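Local coordinates for penicillin-binding protein PbpB (Mycobacterium tuberculosis, PDB 6KGU) that synthesises cross-linked peptidoglycan from lipid intermediates for the mycobacterial cell wall and binds penicillins and related beta-lactams, at residues N199-Y204 with V233-N238. Numbering follows the deposited sequence.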
# COMPACT_ATOMS: atom_id res chain seq x y z
N ASN A 199 -10.18 9.24 10.61
CA ASN A 199 -9.68 8.78 11.90
C ASN A 199 -10.34 7.48 12.33
O ASN A 199 -9.69 6.66 12.98
CB ASN A 199 -9.88 9.86 12.97
CG ASN A 199 -8.79 10.94 12.90
OD1 ASN A 199 -7.87 10.85 12.09
ND2 ASN A 199 -8.91 11.95 13.76
N ASP A 200 -11.61 7.26 11.98
CA ASP A 200 -12.26 6.00 12.32
C ASP A 200 -11.62 4.84 11.57
O ASP A 200 -11.31 3.80 12.15
CB ASP A 200 -13.76 6.06 12.01
CG ASP A 200 -14.47 7.18 12.76
OD1 ASP A 200 -14.05 7.52 13.90
OD2 ASP A 200 -15.46 7.71 12.22
N ILE A 201 -11.43 4.99 10.27
CA ILE A 201 -10.76 3.95 9.50
C ILE A 201 -9.32 3.78 9.99
O ILE A 201 -8.87 2.66 10.26
CB ILE A 201 -10.83 4.27 8.00
CG1 ILE A 201 -12.30 4.31 7.56
CG2 ILE A 201 -10.01 3.25 7.21
CD1 ILE A 201 -12.56 4.78 6.12
N GLN A 202 -8.60 4.89 10.18
CA GLN A 202 -7.22 4.81 10.66
C GLN A 202 -7.14 4.06 11.98
O GLN A 202 -6.29 3.19 12.15
CB GLN A 202 -6.62 6.21 10.80
CG GLN A 202 -5.23 6.23 11.45
CD GLN A 202 -4.14 5.83 10.48
OE1 GLN A 202 -4.31 5.98 9.28
NE2 GLN A 202 -3.00 5.35 11.00
N PHE A 203 -8.03 4.39 12.93
CA PHE A 203 -7.96 3.76 14.24
C PHE A 203 -8.16 2.26 14.13
O PHE A 203 -7.43 1.48 14.76
CB PHE A 203 -9.01 4.38 15.18
CG PHE A 203 -8.95 3.83 16.58
CD1 PHE A 203 -7.84 4.06 17.39
CD2 PHE A 203 -9.99 3.08 17.10
CE1 PHE A 203 -7.77 3.56 18.67
CE2 PHE A 203 -9.93 2.58 18.39
CZ PHE A 203 -8.82 2.81 19.18
N TYR A 204 -9.14 1.82 13.34
CA TYR A 204 -9.39 0.39 13.20
C TYR A 204 -8.21 -0.29 12.50
O TYR A 204 -7.73 -1.34 12.95
CB TYR A 204 -10.69 0.15 12.42
CG TYR A 204 -11.10 -1.30 12.37
CD1 TYR A 204 -11.80 -1.89 13.42
CD2 TYR A 204 -10.80 -2.09 11.27
CE1 TYR A 204 -12.18 -3.23 13.38
CE2 TYR A 204 -11.17 -3.42 11.21
CZ TYR A 204 -11.85 -3.99 12.27
OH TYR A 204 -12.21 -5.32 12.20
N VAL A 233 -5.39 8.97 0.61
CA VAL A 233 -4.95 8.07 1.67
C VAL A 233 -5.95 8.15 2.82
O VAL A 233 -5.99 9.15 3.55
CB VAL A 233 -3.54 8.42 2.15
CG1 VAL A 233 -3.17 7.54 3.34
CG2 VAL A 233 -2.53 8.27 0.98
N LEU A 234 -6.74 7.09 3.00
CA LEU A 234 -7.73 7.04 4.08
C LEU A 234 -7.16 6.46 5.38
O LEU A 234 -7.65 6.78 6.46
CB LEU A 234 -8.94 6.20 3.65
CG LEU A 234 -9.74 6.67 2.42
CD1 LEU A 234 -11.02 5.86 2.25
CD2 LEU A 234 -10.07 8.17 2.51
N ALA A 235 -6.16 5.59 5.28
CA ALA A 235 -5.47 5.06 6.45
C ALA A 235 -4.06 4.69 6.04
O ALA A 235 -3.84 4.19 4.93
CB ALA A 235 -6.19 3.83 7.04
N MET A 236 -3.10 4.92 6.94
CA MET A 236 -1.72 4.51 6.72
C MET A 236 -1.16 4.18 8.10
O MET A 236 -1.08 5.07 8.95
CB MET A 236 -0.91 5.61 6.02
CG MET A 236 0.54 5.27 5.70
SD MET A 236 1.42 6.61 4.83
CE MET A 236 0.91 6.28 3.14
N ALA A 237 -0.82 2.92 8.33
CA ALA A 237 -0.47 2.51 9.68
C ALA A 237 0.67 1.50 9.68
O ALA A 237 0.84 0.72 8.74
CB ALA A 237 -1.67 1.90 10.42
N ASN A 238 1.44 1.52 10.76
CA ASN A 238 2.40 0.48 11.06
C ASN A 238 2.22 0.07 12.51
O ASN A 238 1.55 0.75 13.29
CB ASN A 238 3.84 0.95 10.81
CG ASN A 238 4.06 2.37 11.26
OD1 ASN A 238 4.01 3.31 10.46
ND2 ASN A 238 4.28 2.54 12.57
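Gln202 reaches Met236 because its CG stands anti to the backbone N (chi1 173°) while a bend at chi2 (79°) swings the carboxamide off the helix and against the strand's backbone. There one carboxamide forms a pair of hydrogen bonds with the N and O of a single residue. Met236 N donates to Gln202 OE1 over 2.8 Å, lying in the plane of that carbonyl and on a lone pair, and Gln202 NE2 donates to Met236 O, also at 2.8 Å. The second bond stays nearly in the glutamine's own amide plane but approaches Met236 O from well above the peptide carbonyl plane. Glutamine suits this place, since one planar group offers the acceptor and donor that the main chain of an outermost strand can use. Gln206 OE1 takes a further hydrogen bond from Gln202 NE2, which with the pair fixes which end of the amide faces which way; Asn136 gives Met236 O a second donor.

Alanines flank the amide: Ala235 CB lies 3.6 Å from Gln202 OE1, and Ala237 CB 3.7 Å from Gln202 NE2. Their small methyls fit the close approach of the axes of segments 199-204 and 235-238, 7.5 Å apart and inclined at 24°. On the Leu234 side of the amide, Ile201 CG2 packs on Ala235 CB at 3.9 Å, while Met236 points its CB away from the helix and packs on Ala260 and Val261 of helix 259-262. Ile201 also touches Leu541 of helix 531-544. A classic beta bulge sets Leu234 and Ala235 opposite the single residue Val225 of strand 220-227, and the contact packs helix 199-216 beside an edge strand of the antiparallel sheet of the penicillin-binding transpeptidase fold.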